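Local structure of aminoglycoside phosphotransferase (Mycobacterium smegmatis, 6EF6) at residues A[65-70]-A[133-138]; A[29-34]-A[44-49]. The protein phosphorylates (S)-1-amino-2-propanol as the kinase of an aminoacetone utilization microcompartment, and belongs to the aminoglycoside phosphotransferase-like family. One frame throughout, in Å; residues are numbered along the deposited sequence.

Contact 1. Residues A[65-70]-A[133-138]; sequences QSILRV and GGAEPD. With BEZ (benzoic acid), chain B.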
loop_
_atom_site.group_PDB
_atom_site.type_symbol
_atom_site.label_atom_id
_atom_site.label_comp_id
_atom_site.label_asym_id
_atom_site.label_seq_id
_atom_site.Cartn_x
_atom_site.Cartn_y
_atom_site.Cartn_z
ATOM N N GLN A 65 -1.749 25.280 4.525
ATOM C CA GLN A 65 -2.029 23.882 4.826
ATOM C C GLN A 65 -0.875 23.028 4.334
ATOM O O GLN A 65 -0.293 23.317 3.287
ATOM C CB GLN A 65 -3.294 23.401 4.120
ATOM C CG GLN A 65 -4.578 23.968 4.691
ATOM C CD GLN A 65 -5.805 23.404 3.994
ATOM O OE1 GLN A 65 -5.849 23.331 2.771
ATOM N NE2 GLN A 65 -6.796 23.000 4.766
ATOM N N SER A 66 -0.537 21.993 5.101
ATOM C CA SER A 66 0.438 20.991 4.677
ATOM C C SER A 66 0.199 19.710 5.467
ATOM O O SER A 66 -0.714 19.634 6.284
ATOM C CB SER A 66 1.877 21.522 4.780
ATOM O OG SER A 66 2.192 21.949 6.100
ATOM N N ILE A 67 0.981 18.677 5.158
ATOM C CA ILE A 67 0.776 17.347 5.716
ATOM C C ILE A 67 2.052 16.842 6.373
ATOM O O ILE A 67 3.125 16.826 5.751
ATOM C CB ILE A 67 0.276 16.360 4.647
ATOM C CG1 ILE A 67 -1.133 16.794 4.216
ATOM C CG2 ILE A 67 0.272 14.962 5.210
ATOM C CD1 ILE A 67 -1.620 16.112 2.973
ATOM N N LEU A 68 1.943 16.401 7.620
ATOM C CA LEU A 68 3.096 15.880 8.344
ATOM C C LEU A 68 2.908 14.384 8.606
ATOM O O LEU A 68 1.913 13.982 9.223
ATOM C CB LEU A 68 3.264 16.648 9.659
ATOM C CG LEU A 68 4.562 16.436 10.398
ATOM C CD1 LEU A 68 5.722 17.042 9.654
ATOM C CD2 LEU A 68 4.442 17.092 11.788
ATOM N N ARG A 69 3.840 13.558 8.143
ATOM C CA ARG A 69 3.795 12.112 8.341
ATOM C C ARG A 69 4.806 11.687 9.411
ATOM O O ARG A 69 6.019 11.846 9.217
ATOM C CB ARG A 69 4.116 11.405 7.022
ATOM C CG ARG A 69 4.137 9.891 7.104
ATOM C CD ARG A 69 4.388 9.297 5.716
ATOM N NE ARG A 69 5.778 9.412 5.332
ATOM C CZ ARG A 69 6.261 8.954 4.174
ATOM N NH1 ARG A 69 5.447 8.435 3.248
ATOM N NH2 ARG A 69 7.557 9.003 3.972
ATOM N N VAL A 70 4.324 11.125 10.516
ATOM C CA VAL A 70 5.188 10.623 11.589
ATOM C C VAL A 70 5.309 9.105 11.428
ATOM O O VAL A 70 4.335 8.370 11.598
ATOM C CB VAL A 70 4.642 10.990 12.975
ATOM C CG1 VAL A 70 5.527 10.394 14.092
ATOM C CG2 VAL A 70 4.561 12.505 13.154
ATOM N N GLY A 133 -4.895 17.821 -2.618
ATOM C CA GLY A 133 -6.338 17.915 -2.782
ATOM C C GLY A 133 -7.026 16.611 -2.416
ATOM O O GLY A 133 -6.706 15.544 -2.957
ATOM N N GLY A 134 -7.992 16.694 -1.509
ATOM C CA GLY A 134 -8.719 15.540 -1.032
ATOM C C GLY A 134 -8.335 15.136 0.373
ATOM O O GLY A 134 -9.007 14.278 0.962
ATOM N N ALA A 135 -7.284 15.732 0.940
ATOM C CA ALA A 135 -6.821 15.326 2.259
ATOM C C ALA A 135 -7.533 16.035 3.399
ATOM O O ALA A 135 -7.480 15.545 4.523
ATOM C CB ALA A 135 -5.315 15.586 2.386
ATOM N N GLU A 136 -8.165 17.178 3.158
ATOM C CA GLU A 136 -8.846 17.852 4.250
ATOM C C GLU A 136 -10.068 17.029 4.655
ATOM O O GLU A 136 -10.776 16.507 3.795
ATOM C CB GLU A 136 -9.278 19.256 3.841
ATOM C CG GLU A 136 -9.876 20.037 4.993
ATOM C CD GLU A 136 -10.213 21.464 4.625
ATOM O OE1 GLU A 136 -9.462 22.073 3.834
ATOM O OE2 GLU A 136 -11.235 21.972 5.135
ATOM N N PRO A 137 -10.310 16.839 5.946
ATOM C CA PRO A 137 -11.474 16.045 6.352
ATOM C C PRO A 137 -12.767 16.667 5.841
ATOM O O PRO A 137 -12.928 17.895 5.853
ATOM C CB PRO A 137 -11.413 16.097 7.880
ATOM C CG PRO A 137 -9.976 16.265 8.171
ATOM C CD PRO A 137 -9.460 17.176 7.097
ATOM N N ASP A 138 -13.702 15.818 5.403
ATOM C CA ASP A 138 -13.539 14.356 5.342
ATOM C C ASP A 138 -12.717 14.024 4.101
ATOM O O ASP A 138 -12.986 14.557 3.026
ATOM C CB ASP A 138 -14.890 13.644 5.268
ATOM C CG ASP A 138 -15.697 13.789 6.546
ATOM O OD1 ASP A 138 -15.080 13.859 7.632
ATOM O OD2 ASP A 138 -16.947 13.833 6.461
HETATM C C BEZ B . 1.753 9.579 3.263
HETATM O O1 BEZ B . 2.735 9.201 2.624
HETATM O O2 BEZ B . 1.400 8.943 4.296
HETATM C C1 BEZ B . 1.013 10.781 2.781
HETATM C C2 BEZ B . -0.288 11.011 3.187
HETATM C C3 BEZ B . -0.958 12.139 2.728
HETATM C C4 BEZ B . -0.328 13.017 1.857
HETATM C C5 BEZ B . 0.983 12.781 1.454
HETATM C C6 BEZ B . 1.641 11.658 1.910
#
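Gln65 and Glu136 join the third strand of the antiparallel sheet in the kinase-like N-terminal lobe to the loop that follows strand 124-130, the connection which in kinases leads out of this lobe. Gln65 NE2 donates to Glu136 OE1 over 3.0 Å in a nearly straight bond (N-H...O 168°). The two flat groups are turned almost perpendicular: the acceptor lies in the plane of the Gln65 amide, whereas the amide nitrogen comes to the Glu136 carboxylate from above its plane. Both side chains are extended beyond CG, and Glu136, with CG anti to the backbone N (chi1 -175°), carries its carboxylate back to the strand although its CB does not point there. A weak hydrogen bond from the same NE2 to Glu60 makes a second carboxylate partner.

Two residues along the strand, on the same side, Ile67 sits between loop and ligand. Its CD1 touches Ala135 CB at 3.8 Å and reaches C4 of the bound benzoic acid at 3.5 Å, while the other branch, CG2, stands over the ring face above that same C4, 3.9 Å away. CD1 and CG2 thus both reach the end of the ring far from the carboxylate, and Ile67 is an apolar wall over this end.

The carboxylate end of the ligand belongs to Arg69. Its chain runs straight to CD and then bends (chi3 76°), and NH2 forms a salt bridge with Glu84 of helix 78-94, reminiscent of the lysine-glutamate pair of protein kinases. Benzoic acid O1 lies at an edge of the guanidinium, close to its plane, and Arg69 NH1 gives a bent hydrogen bond of 2.9 Å to this O1.

Contact 2. Residues A[29-34]-A[44-49]; sequences TIAQQA and ASLRLL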
loop_
_atom_site.group_PDB
_atom_site.type_symbol
_atom_site.label_atom_id
_atom_site.label_comp_id
_atom_site.label_asym_id
_atom_site.label_seq_id
_atom_site.Cartn_x
_atom_site.Cartn_y
_atom_site.Cartn_z
ATOM N N THR A 29 2.802 14.576 20.183
ATOM C CA THR A 29 3.943 15.325 20.697
ATOM C C THR A 29 5.131 15.229 19.749
ATOM O O THR A 29 5.890 16.191 19.619
ATOM C CB THR A 29 4.347 14.855 22.101
ATOM O OG1 THR A 29 4.969 13.568 22.033
ATOM C CG2 THR A 29 3.143 14.785 23.026
ATOM N N ILE A 30 5.309 14.091 19.072
ATOM C CA ILE A 30 6.366 14.007 18.071
ATOM C C ILE A 30 6.078 14.965 16.931
ATOM O O ILE A 30 6.977 15.657 16.438
ATOM C CB ILE A 30 6.556 12.558 17.586
ATOM C CG1 ILE A 30 7.168 11.728 18.713
ATOM C CG2 ILE A 30 7.471 12.504 16.355
ATOM C CD1 ILE A 30 6.689 10.321 18.728
ATOM N N ALA A 31 4.825 15.020 16.485
ATOM C CA ALA A 31 4.467 15.954 15.432
ATOM C C ALA A 31 4.749 17.387 15.850
ATOM O O ALA A 31 5.278 18.175 15.057
ATOM C CB ALA A 31 3.008 15.759 15.024
ATOM N N GLN A 32 4.449 17.732 17.101
ATOM C CA GLN A 32 4.717 19.084 17.580
ATOM C C GLN A 32 6.209 19.360 17.636
ATOM O O GLN A 32 6.665 20.429 17.217
ATOM C CB GLN A 32 4.114 19.267 18.973
ATOM C CG GLN A 32 2.658 19.616 18.970
ATOM C CD GLN A 32 2.164 19.939 20.370
ATOM O OE1 GLN A 32 2.179 21.091 20.796
ATOM N NE2 GLN A 32 1.744 18.914 21.097
ATOM N N GLN A 33 6.988 18.416 18.178
ATOM C CA GLN A 33 8.439 18.579 18.155
ATOM C C GLN A 33 8.922 18.846 16.745
ATOM O O GLN A 33 9.813 19.679 16.529
ATOM C CB GLN A 33 9.136 17.327 18.679
ATOM C CG GLN A 33 8.929 17.036 20.159
ATOM C CD GLN A 33 9.700 15.807 20.601
ATOM O OE1 GLN A 33 10.921 15.740 20.447
ATOM N NE2 GLN A 33 8.991 14.816 21.129
ATOM N N ALA A 34 8.381 18.110 15.773
ATOM C CA ALA A 34 8.866 18.224 14.406
ATOM C C ALA A 34 8.583 19.595 13.814
ATOM O O ALA A 34 9.333 20.059 12.946
ATOM C CB ALA A 34 8.243 17.129 13.527
ATOM N N ALA A 44 1.170 25.813 15.062
ATOM C CA ALA A 44 0.196 25.456 14.038
ATOM C C ALA A 44 -0.743 24.393 14.585
ATOM O O ALA A 44 -0.376 23.596 15.454
ATOM C CB ALA A 44 0.896 24.900 12.798
ATOM N N SER A 45 -1.969 24.389 14.086
ATOM C CA SER A 45 -2.902 23.358 14.497
ATOM C C SER A 45 -2.578 22.061 13.768
ATOM O O SER A 45 -2.077 22.065 12.637
ATOM C CB SER A 45 -4.345 23.772 14.210
ATOM O OG SER A 45 -4.547 24.011 12.838
ATOM N N LEU A 46 -2.846 20.951 14.446
ATOM C CA LEU A 46 -2.657 19.613 13.906
ATOM C C LEU A 46 -3.964 18.845 13.997
ATOM O O LEU A 46 -4.620 18.852 15.039
ATOM C CB LEU A 46 -1.598 18.860 14.704
ATOM C CG LEU A 46 -0.185 19.441 14.641
ATOM C CD1 LEU A 46 0.698 18.761 15.697
ATOM C CD2 LEU A 46 0.397 19.251 13.245
ATOM N N ARG A 47 -4.334 18.187 12.909
ATOM C CA ARG A 47 -5.549 17.378 12.816
ATOM C C ARG A 47 -5.120 16.002 12.334
ATOM O O ARG A 47 -4.554 15.874 11.237
ATOM C CB ARG A 47 -6.504 17.995 11.792
ATOM C CG ARG A 47 -7.720 17.156 11.424
ATOM C CD ARG A 47 -8.722 17.159 12.544
ATOM N NE ARG A 47 -9.084 18.519 12.898
ATOM C CZ ARG A 47 -9.660 18.869 14.042
ATOM N NH1 ARG A 47 -9.944 17.946 14.957
ATOM N NH2 ARG A 47 -9.934 20.147 14.272
ATOM N N LEU A 48 -5.381 14.971 13.129
ATOM C CA LEU A 48 -5.039 13.610 12.704
ATOM C C LEU A 48 -5.926 13.162 11.545
ATOM O O LEU A 48 -7.155 13.178 11.649
ATOM C CB LEU A 48 -5.200 12.631 13.870
ATOM C CG LEU A 48 -4.765 11.192 13.528
ATOM C CD1 LEU A 48 -3.263 11.142 13.198
ATOM C CD2 LEU A 48 -5.147 10.220 14.670
ATOM N N LEU A 49 -5.305 12.731 10.446
ATOM C CA LEU A 49 -6.025 12.279 9.261
ATOM C C LEU A 49 -6.180 10.758 9.264
ATOM O O LEU A 49 -5.390 10.027 9.869
ATOM C CB LEU A 49 -5.285 12.736 7.991
ATOM C CG LEU A 49 -5.142 14.256 7.843
ATOM C CD1 LEU A 49 -4.451 14.592 6.526
ATOM C CD2 LEU A 49 -6.503 14.969 7.941
#
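Helix 28-35 packs on one face of the antiparallel sheet of the N-terminal lobe, and its meeting with the edge strand 45-48 is a small patch of helix-on-sheet packing. Leu46 carries the strand's side of it. A single methyl, CD1, does the touching: it lies 3.8 Å from Ala31 CB and 3.9 Å from Gln32 CG, so that it rests against two successive residues of the helix. With CG beside the backbone N (chi1 -64°) and CD1 in the extended position (chi2 169°), this branch is thrust forward to the helix.

The two helix residues receive the methyl differently. Ala31 points its CB at the strand, and having nothing beyond CB it lets the backbones come to 8.2 Å between the CA atoms of Ala31 and Leu46. The same alanine also lies on Tyr57, Leu68 and Val70, the next two strands inward, so Leu46 prolongs a row of apolar contacts out to the sheet edge. Gln32 offers only the aliphatic start of its side chain. From CG the chain continues extended (chi2 -173°), carrying the polar amide away from the leucine on the exposed flank of the helix. On the strand's inner side Leu46 also touches Val59.

No hydrogen bond or charge pair links the two segments, which bury just 97 Å² between them; the join therefore rests on van der Waals contact and probably on the partial shielding of these apolar groups from water.

Overall arrangement
The two contacts, with centres 11 Å apart, both belong to the five-stranded sheet of the N-terminal lobe and follow one another in the chain, contact 2 closing before contact 1 opens. Strand 64-70 joins them through its alternating side chains: Leu68 and Val70 pack against helix 28-35, with Leu68 CD2 3.5 Å from Ala31 O, while Gln65, Ile67 and Arg69 face the loop and the benzoic acid pocket. The helix thus covers one face of the sheet and the ligand occupies the other. Residues 44-49 also meet the loop directly, Leu49 CD2 lying 3.7 Å from Pro137 CG, so helix, edge strand, pocket strand and loop form one continuous packed unit.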